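Local atomic coordinates of caspase-3 (Porites astreoides, PDB entry 6WI4), a protein that probably cleaves proteins after aspartate residues as a caspase-family cysteine protease linked to apoptosis in a reef-building coral. Residues Phe125-Cys130 and Phe147-Ser152; Ala129-Glu134 and Thr153-Tyr158; Tyr157-Asn162 and Lys212-Ser217. All blocks are in the same frame, centred on the assembly; numbering follows the deposited sequence.

Contact 1 (Phe125-Cys130 and Phe147-Ser152)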
loop_
_atom_site.group_PDB
_atom_site.type_symbol
_atom_site.label_atom_id
_atom_site.label_comp_id
_atom_site.label_asym_id
_atom_site.label_seq_id
_atom_site.Cartn_x
_atom_site.Cartn_y
_atom_site.Cartn_z
ATOM N N PHE A 125 3.621 -3.906 2.586
ATOM C CA PHE A 125 3.038 -3.611 1.284
ATOM C C PHE A 125 1.737 -2.847 1.482
ATOM O O PHE A 125 0.895 -3.259 2.288
ATOM C CB PHE A 125 2.794 -4.905 0.508
ATOM C CG PHE A 125 4.048 -5.544 0.029
ATOM C CD1 PHE A 125 4.887 -6.200 0.911
ATOM C CD2 PHE A 125 4.418 -5.456 -1.300
ATOM C CE1 PHE A 125 6.068 -6.774 0.471
ATOM C CE2 PHE A 125 5.592 -6.022 -1.740
ATOM C CZ PHE A 125 6.415 -6.685 -0.852
ATOM N N PHE A 126 1.584 -1.729 0.774
ATOM C CA PHE A 126 0.376 -0.915 0.828
ATOM C C PHE A 126 -0.243 -0.851 -0.558
ATOM O O PHE A 126 0.450 -0.539 -1.532
ATOM C CB PHE A 126 0.672 0.508 1.312
ATOM C CG PHE A 126 1.320 0.578 2.661
ATOM C CD1 PHE A 126 2.698 0.492 2.793
ATOM C CD2 PHE A 126 0.547 0.770 3.800
ATOM C CE1 PHE A 126 3.299 0.569 4.040
ATOM C CE2 PHE A 126 1.146 0.841 5.053
ATOM C CZ PHE A 126 2.523 0.747 5.168
ATOM N N PHE A 127 -1.544 -1.106 -0.647
ATOM C CA PHE A 127 -2.236 -1.143 -1.932
ATOM C C PHE A 127 -3.416 -0.191 -1.915
ATOM O O PHE A 127 -4.309 -0.331 -1.071
ATOM C CB PHE A 127 -2.753 -2.547 -2.249
ATOM C CG PHE A 127 -1.698 -3.593 -2.306
ATOM C CD1 PHE A 127 -0.959 -3.779 -3.457
ATOM C CD2 PHE A 127 -1.440 -4.399 -1.216
ATOM C CE1 PHE A 127 0.035 -4.750 -3.510
ATOM C CE2 PHE A 127 -0.457 -5.388 -1.271
ATOM C CZ PHE A 127 0.277 -5.560 -2.420
ATOM N N GLN A 128 -3.456 0.740 -2.871
ATOM C CA GLN A 128 -4.669 1.479 -3.193
ATOM C C GLN A 128 -5.044 1.065 -4.614
ATOM O O GLN A 128 -4.403 1.490 -5.579
ATOM C CB GLN A 128 -4.473 2.987 -3.076
ATOM C CG GLN A 128 -5.633 3.806 -3.654
ATOM C CD GLN A 128 -6.979 3.452 -3.039
ATOM O OE1 GLN A 128 -7.103 3.298 -1.819
ATOM N NE2 GLN A 128 -8.002 3.335 -3.882
ATOM N N ALA A 129 -6.064 0.212 -4.730
ATOM C CA ALA A 129 -6.490 -0.387 -5.987
ATOM C C ALA A 129 -7.790 -1.134 -5.744
ATOM O O ALA A 129 -8.066 -1.587 -4.628
ATOM C CB ALA A 129 -5.431 -1.350 -6.554
ATOM N N CYS A 130 -8.589 -1.260 -6.792
ATOM C CA CYS A 130 -9.778 -2.076 -6.641
ATOM C C CYS A 130 -9.386 -3.535 -6.476
ATOM O O CYS A 130 -8.321 -3.972 -6.921
ATOM C CB CYS A 130 -10.695 -1.889 -7.842
ATOM S SG CYS A 130 -11.528 -0.308 -7.841
ATOM N N PHE A 147 5.872 -10.335 6.650
ATOM C CA PHE A 147 5.127 -9.518 5.702
ATOM C C PHE A 147 3.861 -8.977 6.354
ATOM O O PHE A 147 3.229 -9.645 7.176
ATOM C CB PHE A 147 4.708 -10.322 4.470
ATOM C CG PHE A 147 5.822 -10.647 3.514
ATOM C CD1 PHE A 147 6.594 -11.780 3.690
ATOM C CD2 PHE A 147 6.059 -9.834 2.418
ATOM C CE1 PHE A 147 7.592 -12.097 2.804
ATOM C CE2 PHE A 147 7.054 -10.140 1.525
ATOM C CZ PHE A 147 7.828 -11.269 1.714
ATOM N N VAL A 148 3.472 -7.772 5.949
ATOM C CA VAL A 148 2.150 -7.245 6.266
ATOM C C VAL A 148 1.632 -6.542 5.020
ATOM O O VAL A 148 2.369 -5.792 4.372
ATOM C CB VAL A 148 2.161 -6.319 7.502
ATOM C CG1 VAL A 148 3.134 -5.146 7.351
ATOM C CG2 VAL A 148 0.758 -5.840 7.805
ATOM N N TYR A 149 0.390 -6.840 4.644
ATOM C CA TYR A 149 -0.197 -6.344 3.404
ATOM C C TYR A 149 -1.407 -5.510 3.785
ATOM O O TYR A 149 -2.409 -6.049 4.276
ATOM C CB TYR A 149 -0.583 -7.488 2.465
ATOM C CG TYR A 149 0.489 -8.542 2.248
ATOM C CD1 TYR A 149 0.567 -9.652 3.074
ATOM C CD2 TYR A 149 1.411 -8.434 1.210
ATOM C CE1 TYR A 149 1.531 -10.638 2.876
ATOM C CE2 TYR A 149 2.384 -9.412 1.020
ATOM C CZ TYR A 149 2.430 -10.510 1.846
ATOM O OH TYR A 149 3.379 -11.501 1.662
ATOM N N ALA A 150 -1.301 -4.197 3.598
ATOM C CA ALA A 150 -2.352 -3.264 3.976
ATOM C C ALA A 150 -3.151 -2.920 2.727
ATOM O O ALA A 150 -2.677 -2.179 1.861
ATOM C CB ALA A 150 -1.756 -2.019 4.625
ATOM N N TYR A 151 -4.359 -3.465 2.631
ATOM C CA TYR A 151 -5.220 -3.316 1.463
ATOM C C TYR A 151 -6.271 -2.237 1.690
ATOM O O TYR A 151 -6.871 -2.166 2.763
ATOM C CB TYR A 151 -5.943 -4.632 1.185
ATOM C CG TYR A 151 -5.120 -5.703 0.526
ATOM C CD1 TYR A 151 -5.029 -5.776 -0.860
ATOM C CD2 TYR A 151 -4.486 -6.675 1.282
ATOM C CE1 TYR A 151 -4.320 -6.789 -1.477
ATOM C CE2 TYR A 151 -3.764 -7.694 0.674
ATOM C CZ TYR A 151 -3.686 -7.738 -0.707
ATOM O OH TYR A 151 -2.978 -8.740 -1.331
ATOM N N SER A 152 -6.547 -1.451 0.645
ATOM C CA SER A 152 -7.520 -0.365 0.775
ATOM C C SER A 152 -8.955 -0.865 0.955
ATOM O O SER A 152 -9.775 -0.147 1.541
ATOM C CB SER A 152 -7.444 0.568 -0.437
ATOM O OG SER A 152 -7.871 -0.058 -1.646
HETATM O O HOH W 1 -6.648 -2.364 -2.354
#

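Contact 2 (Ala129-Glu134 and Thr153-Tyr158)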
loop_
_atom_site.group_PDB
_atom_site.type_symbol
_atom_site.label_atom_id
_atom_site.label_comp_id
_atom_site.label_asym_id
_atom_site.label_seq_id
_atom_site.Cartn_x
_atom_site.Cartn_y
_atom_site.Cartn_z
ATOM N N ALA A 129 -6.064 0.212 -4.730
ATOM C CA ALA A 129 -6.490 -0.387 -5.987
ATOM C C ALA A 129 -7.790 -1.134 -5.744
ATOM O O ALA A 129 -8.066 -1.587 -4.628
ATOM C CB ALA A 129 -5.431 -1.350 -6.554
ATOM N N CYS A 130 -8.589 -1.260 -6.792
ATOM C CA CYS A 130 -9.778 -2.076 -6.641
ATOM C C CYS A 130 -9.386 -3.535 -6.476
ATOM O O CYS A 130 -8.321 -3.972 -6.921
ATOM C CB CYS A 130 -10.695 -1.889 -7.842
ATOM S SG CYS A 130 -11.528 -0.308 -7.841
ATOM N N GLN A 131 -10.251 -4.288 -5.792
ATOM C CA GLN A 131 -10.043 -5.711 -5.556
ATOM C C GLN A 131 -11.201 -6.519 -6.129
ATOM O O GLN A 131 -11.451 -7.648 -5.700
ATOM C CB GLN A 131 -9.848 -5.978 -4.059
ATOM C CG GLN A 131 -8.564 -5.337 -3.517
ATOM C CD GLN A 131 -8.417 -5.391 -1.997
ATOM O OE1 GLN A 131 -8.127 -4.372 -1.361
ATOM N NE2 GLN A 131 -8.578 -6.575 -1.415
ATOM N N GLY A 132 -11.889 -5.958 -7.111
ATOM C CA GLY A 132 -13.128 -6.521 -7.606
ATOM C C GLY A 132 -14.001 -5.412 -8.156
ATOM O O GLY A 132 -13.562 -4.278 -8.325
ATOM N N HIS A 133 -15.262 -5.756 -8.418
ATOM C CA HIS A 133 -16.153 -4.792 -9.050
ATOM C C HIS A 133 -17.531 -4.764 -8.397
ATOM O O HIS A 133 -18.531 -4.498 -9.075
ATOM C CB HIS A 133 -16.301 -5.086 -10.545
ATOM C CG HIS A 133 -16.685 -6.502 -10.840
ATOM N ND1 HIS A 133 -15.779 -7.441 -11.283
ATOM C CD2 HIS A 133 -17.873 -7.144 -10.733
ATOM C CE1 HIS A 133 -16.395 -8.599 -11.449
ATOM N NE2 HIS A 133 -17.665 -8.447 -11.120
ATOM N N GLU A 134 -17.611 -5.041 -7.095
ATOM C CA GLU A 134 -18.839 -4.881 -6.331
ATOM C C GLU A 134 -18.764 -3.640 -5.449
ATOM O O GLU A 134 -17.700 -3.289 -4.926
ATOM C CB GLU A 134 -19.119 -6.105 -5.448
ATOM C CG GLU A 134 -19.215 -7.418 -6.209
ATOM C CD GLU A 134 -20.434 -7.484 -7.110
ATOM O OE1 GLU A 134 -21.459 -6.851 -6.771
ATOM O OE2 GLU A 134 -20.367 -8.166 -8.157
ATOM N N THR A 153 -9.291 -2.054 0.457
ATOM C CA THR A 153 -10.678 -2.523 0.469
ATOM C C THR A 153 -10.686 -4.012 0.816
ATOM O O THR A 153 -9.749 -4.529 1.432
ATOM C CB THR A 153 -11.387 -2.141 -0.853
ATOM O OG1 THR A 153 -12.797 -2.375 -0.713
ATOM C CG2 THR A 153 -10.855 -2.917 -2.066
ATOM N N VAL A 154 -11.782 -4.693 0.485
ATOM C CA VAL A 154 -12.017 -6.096 0.824
ATOM C C VAL A 154 -12.023 -6.889 -0.476
ATOM O O VAL A 154 -12.470 -6.367 -1.509
ATOM C CB VAL A 154 -13.340 -6.245 1.595
ATOM C CG1 VAL A 154 -13.795 -7.713 1.677
ATOM C CG2 VAL A 154 -13.219 -5.631 2.963
ATOM N N PRO A 155 -11.513 -8.121 -0.501
ATOM C CA PRO A 155 -11.539 -8.899 -1.742
ATOM C C PRO A 155 -12.933 -8.954 -2.347
ATOM O O PRO A 155 -13.924 -9.235 -1.658
ATOM C CB PRO A 155 -11.055 -10.283 -1.294
ATOM C CG PRO A 155 -10.120 -9.973 -0.188
ATOM C CD PRO A 155 -10.743 -8.811 0.551
ATOM N N GLY A 156 -13.001 -8.651 -3.643
ATOM C CA GLY A 156 -14.232 -8.660 -4.402
ATOM C C GLY A 156 -14.845 -7.298 -4.638
ATOM O O GLY A 156 -15.833 -7.200 -5.377
ATOM N N TYR A 157 -14.286 -6.247 -4.055
ATOM C CA TYR A 157 -14.955 -4.959 -4.017
ATOM C C TYR A 157 -14.121 -3.861 -4.661
ATOM O O TYR A 157 -12.888 -3.907 -4.663
ATOM C CB TYR A 157 -15.262 -4.568 -2.574
ATOM C CG TYR A 157 -16.306 -5.426 -1.898
ATOM C CD1 TYR A 157 -17.650 -5.086 -1.973
ATOM C CD2 TYR A 157 -15.947 -6.554 -1.173
ATOM C CE1 TYR A 157 -18.616 -5.846 -1.335
ATOM C CE2 TYR A 157 -16.910 -7.327 -0.533
ATOM C CZ TYR A 157 -18.237 -6.958 -0.621
ATOM O OH TYR A 157 -19.205 -7.714 0.006
ATOM N N TYR A 158 -14.826 -2.850 -5.167
ATOM C CA TYR A 158 -14.203 -1.593 -5.554
ATOM C C TYR A 158 -13.536 -0.919 -4.356
ATOM O O TYR A 158 -13.872 -1.171 -3.192
ATOM C CB TYR A 158 -15.254 -0.625 -6.099
ATOM C CG TYR A 158 -15.873 -0.958 -7.438
ATOM C CD1 TYR A 158 -15.092 -1.109 -8.573
ATOM C CD2 TYR A 158 -17.255 -1.069 -7.568
ATOM C CE1 TYR A 158 -15.666 -1.377 -9.806
ATOM C CE2 TYR A 158 -17.837 -1.331 -8.794
ATOM C CZ TYR A 158 -17.038 -1.485 -9.907
ATOM O OH TYR A 158 -17.619 -1.749 -11.130
HETATM O O HOH W 2 -15.947 -8.576 -7.830
HETATM O O HOH W 3 -16.743 -1.421 -2.951
#

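Contact 3 (Tyr157-Asn162 and Lys212-Ser217)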
loop_
_atom_site.group_PDB
_atom_site.type_symbol
_atom_site.label_atom_id
_atom_site.label_comp_id
_atom_site.label_asym_id
_atom_site.label_seq_id
_atom_site.Cartn_x
_atom_site.Cartn_y
_atom_site.Cartn_z
ATOM N N TYR A 157 -14.286 -6.247 -4.055
ATOM C CA TYR A 157 -14.955 -4.959 -4.017
ATOM C C TYR A 157 -14.121 -3.861 -4.661
ATOM O O TYR A 157 -12.888 -3.907 -4.663
ATOM C CB TYR A 157 -15.262 -4.568 -2.574
ATOM C CG TYR A 157 -16.306 -5.426 -1.898
ATOM C CD1 TYR A 157 -17.650 -5.086 -1.973
ATOM C CD2 TYR A 157 -15.947 -6.554 -1.173
ATOM C CE1 TYR A 157 -18.616 -5.846 -1.335
ATOM C CE2 TYR A 157 -16.910 -7.327 -0.533
ATOM C CZ TYR A 157 -18.237 -6.958 -0.621
ATOM O OH TYR A 157 -19.205 -7.714 0.006
ATOM N N TYR A 158 -14.826 -2.850 -5.167
ATOM C CA TYR A 158 -14.203 -1.593 -5.554
ATOM C C TYR A 158 -13.536 -0.919 -4.356
ATOM O O TYR A 158 -13.872 -1.171 -3.192
ATOM C CB TYR A 158 -15.254 -0.625 -6.099
ATOM C CG TYR A 158 -15.873 -0.958 -7.438
ATOM C CD1 TYR A 158 -15.092 -1.109 -8.573
ATOM C CD2 TYR A 158 -17.255 -1.069 -7.568
ATOM C CE1 TYR A 158 -15.666 -1.377 -9.806
ATOM C CE2 TYR A 158 -17.837 -1.331 -8.794
ATOM C CZ TYR A 158 -17.038 -1.485 -9.907
ATOM O OH TYR A 158 -17.619 -1.749 -11.130
ATOM N N SER A 159 -12.623 -0.003 -4.668
ATOM C CA SER A 159 -12.013 0.912 -3.718
ATOM C C SER A 159 -12.235 2.317 -4.248
ATOM O O SER A 159 -12.198 2.534 -5.460
ATOM C CB SER A 159 -10.514 0.609 -3.588
ATOM O OG SER A 159 -9.898 1.404 -2.598
ATOM N N TRP A 160 -12.437 3.270 -3.348
ATOM C CA TRP A 160 -12.852 4.618 -3.726
ATOM C C TRP A 160 -11.734 5.645 -3.639
ATOM O O TRP A 160 -10.931 5.653 -2.698
ATOM C CB TRP A 160 -14.019 5.060 -2.850
ATOM C CG TRP A 160 -15.324 4.433 -3.220
ATOM C CD1 TRP A 160 -15.918 3.356 -2.627
ATOM C CD2 TRP A 160 -16.225 4.879 -4.242
ATOM N NE1 TRP A 160 -17.132 3.093 -3.224
ATOM C CE2 TRP A 160 -17.337 4.011 -4.223
ATOM C CE3 TRP A 160 -16.187 5.911 -5.182
ATOM C CZ2 TRP A 160 -18.413 4.157 -5.096
ATOM C CZ3 TRP A 160 -17.259 6.050 -6.055
ATOM C CH2 TRP A 160 -18.351 5.175 -6.003
ATOM N N ARG A 161 -11.707 6.528 -4.630
ATOM C CA ARG A 161 -10.730 7.599 -4.747
ATOM C C ARG A 161 -11.470 8.884 -5.070
ATOM O O ARG A 161 -12.370 8.882 -5.912
ATOM C CB ARG A 161 -9.723 7.276 -5.857
ATOM C CG ARG A 161 -8.864 8.448 -6.351
ATOM C CD ARG A 161 -7.943 8.002 -7.492
ATOM N NE ARG A 161 -8.608 7.041 -8.364
ATOM C CZ ARG A 161 -9.516 7.350 -9.286
ATOM N NH1 ARG A 161 -9.863 8.612 -9.510
ATOM N NH2 ARG A 161 -10.076 6.385 -10.001
ATOM N N ASN A 162 -11.096 9.980 -4.412
ATOM C CA ASN A 162 -11.669 11.283 -4.722
ATOM C C ASN A 162 -10.714 12.084 -5.600
ATOM O O ASN A 162 -9.509 12.147 -5.336
ATOM C CB ASN A 162 -11.983 12.072 -3.453
ATOM C CG ASN A 162 -12.674 13.391 -3.755
ATOM O OD1 ASN A 162 -12.035 14.437 -3.837
ATOM N ND2 ASN A 162 -13.987 13.340 -3.952
ATOM N N LYS A 212 -22.204 4.596 -1.392
ATOM C CA LYS A 212 -21.617 3.277 -1.201
ATOM C C LYS A 212 -20.456 3.375 -0.221
ATOM O O LYS A 212 -19.960 4.462 0.080
ATOM C CB LYS A 212 -21.162 2.663 -2.530
ATOM C CG LYS A 212 -22.282 2.581 -3.573
ATOM C CD LYS A 212 -23.456 1.737 -3.086
ATOM C CE LYS A 212 -24.418 1.500 -4.246
ATOM N NZ LYS A 212 -25.542 0.591 -3.896
ATOM N N ARG A 213 -20.050 2.224 0.301
ATOM C CA ARG A 213 -19.229 2.159 1.508
ATOM C C ARG A 213 -17.910 1.444 1.224
ATOM O O ARG A 213 -17.677 0.927 0.128
ATOM C CB ARG A 213 -19.993 1.450 2.629
ATOM C CG ARG A 213 -21.450 1.911 2.765
ATOM C CD ARG A 213 -21.548 3.389 3.143
ATOM N NE ARG A 213 -20.825 3.658 4.373
ATOM C CZ ARG A 213 -21.268 3.376 5.595
ATOM N NH1 ARG A 213 -20.497 3.629 6.639
ATOM N NH2 ARG A 213 -22.478 2.849 5.781
ATOM N N GLN A 214 -17.051 1.402 2.243
ATOM C CA GLN A 214 -15.769 0.723 2.113
ATOM C C GLN A 214 -15.266 0.284 3.480
ATOM O O GLN A 214 -15.550 0.912 4.499
ATOM C CB GLN A 214 -14.740 1.632 1.435
ATOM C CG GLN A 214 -13.458 0.941 1.007
ATOM C CD GLN A 214 -12.641 1.826 0.095
ATOM O OE1 GLN A 214 -13.189 2.477 -0.800
ATOM N NE2 GLN A 214 -11.328 1.872 0.319
ATOM N N VAL A 215 -14.508 -0.817 3.471
ATOM C CA VAL A 215 -13.848 -1.396 4.635
ATOM C C VAL A 215 -12.452 -1.760 4.169
ATOM O O VAL A 215 -12.313 -2.380 3.113
ATOM C CB VAL A 215 -14.596 -2.657 5.120
ATOM C CG1 VAL A 215 -13.806 -3.419 6.143
ATOM C CG2 VAL A 215 -15.973 -2.287 5.664
ATOM N N SER A 216 -11.421 -1.350 4.911
ATOM C CA SER A 216 -10.067 -1.744 4.528
ATOM C C SER A 216 -9.685 -3.014 5.279
ATOM O O SER A 216 -10.336 -3.411 6.248
ATOM C CB SER A 216 -9.057 -0.624 4.795
ATOM O OG SER A 216 -9.074 -0.186 6.144
ATOM N N SER A 217 -8.646 -3.689 4.793
ATOM C CA SER A 217 -8.289 -4.979 5.367
ATOM C C SER A 217 -6.778 -5.107 5.452
ATOM O O SER A 217 -6.054 -4.610 4.587
ATOM C CB SER A 217 -8.883 -6.136 4.552
ATOM O OG SER A 217 -8.436 -6.127 3.209
HETATM O O HOH W 4 -9.548 4.111 -0.794
HETATM O O HOH W 5 -18.484 0.535 -2.344
#

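Contact 1 (Phe125-Cys130 and Phe147-Ser152)
Phe127 and Tyr151 both hold CG anti to the carbonyl carbon (chi1 -59° and -77°), which lays the rings side by side on the face their strand positions give them. The rings form an offset stack with Phe127 CD2 over one face of Tyr151, near its rim, 3.8 Å from Tyr151 CE1. If an alanine stood at Tyr151, the Phe127 ring would probably lose its stacking partner and be freer to turn. On the same face Phe125, Phe147 and Tyr149 cluster: Phe125 CE1 comes in at the edge of the Phe147 ring, 3.6 Å from CD2, while Phe125 CB meets Tyr149 CD2 at 3.9 Å. Helix 105-110 packs on this face through Ile105 and Thr109.

Beneath the rings run two neighbouring parallel strands of the central sheet of the caspase fold. Phe125 N donates to Val148 O, and Ala150 N returns a nearly straight bond to Phe125 O at 2.7 Å (174°). Phe127 N then gives to Ala150 O, but the last link, Ser152 N to Phe127 O, is weak. On the other face Phe126 CD2 rests 3.7 Å from Ala150 CB. Further along, a water bridges Ala129 O and Ser152 OG, which also hydrogen-bonds Ser159 OG. Gln128 OE1 lies 3.1 Å from Ser152 CB, and Gln128 NE2 bonds an acidic side chain of the bound peptide.

Contact 2 (Ala129-Glu134 and Thr153-Tyr158)
Gly156 and Tyr157 both face Gln131 in a G1 beta bulge, Gln131 N giving its hydrogen to Tyr157 O at 2.9 Å and Gly156 N giving its own to Gln131 O at 2.8 Å, and further on Glu134 N bonds Gly156 O and Tyr158 N bonds Glu134 O. The Tyr158 ring lies beside the first of these segments. His133 CA sits over its face, 3.6 Å from the ring centroid, in a CH-pi contact, while Cys130 SG meets the ring edge, 3.7 Å from CD1.

Gln131 and Gly132 close the QACQG pentapeptide of caspases, whose cysteine is the nucleophile in the family, a role Cys130 probably fills here. Cys130 also packs on an acidic side chain of the bound peptide and Tyr158 on an apolar one, so both segments border the substrate cleft.

Gln131 holds CG beside its backbone N (chi1 -65°), and from there its extended chain slides past Thr153 in the opposite direction. OE1 receives Thr153 N at 3.2 Å, with the donor tilted 35° from the amide carbonyl plane, and also brushes Thr153 CG2. Thr153 OG1 in turn donates to Tyr158 O at 3.0 Å, tying the two ends of segment 153-158 together. Between them Gly156 belongs to a type II turn from Val154 to Tyr157, and its positive phi (101°) suits a glycine. Gly132 is pressed close to it: any CB on Gly132 would collide with Gly156 C. A water between His133 N and Gly156 O adds a bridge.

Contact 3 (Tyr157-Asn162 and Lys212-Ser217)
Gln214 makes the direct hydrogen bond to Trp160: with CG anti to the backbone N (chi1 -169°) and the chain extended beyond it, OE1 reaches Trp160 N at 2.8 Å. The donor stands 23° out of the amide carbonyl plane. Two waters add bridges. One donates to Trp160 O and accepts from Gln214 NE2 at 3.1 Å; the other accepts from Trp160 NE1 at 3.0 Å, lying in the indole plane at the ring edge, and donates to Arg213 O at 2.6 Å.

Van der Waals contact is lighter. Gln214 OE1 also comes in at the edge of the indole, 3.4 Å from CD1, the amide and ring planes nearly coplanar. Lys212 CB approaches the indole obliquely, 4.0 Å from CZ2, while its NZ turns away to a salt bridge with Asp137.

Trp160 and Arg161 pair antiparallel with the bound peptide, and Arg161 forms a salt bridge with an acidic side chain of it, as expected for a caspase substrate cleft. Gln214 NE2 bonds Ser152 O as well as the water, so with OE1 on Trp160 N the amide is held at both ends, which probably fixes its rotation and steadies the backbone beside the peptide-pairing edge.

Contact 1 lies in the core of the mixed six-stranded sheet, about 4 Å from the centre of the chain, and contacts 2 and 3 lie about 15 and 14 Å out, where the chain leaves that sheet. The centres of contacts 2 and 3 are about 7 Å apart, and each is about 12 Å from contact 1. Along the chain contacts 1 and 2 start from the same stretch, sharing Ala129 and Cys130; contact 1 closes before contact 3 opens, and contact 3 begins where contact 2 ends, at Tyr157 and Tyr158, adding the loop that leads into strand 217-220. The sheet core thus passes directly into the loops and strand 156-162 around the bound peptide.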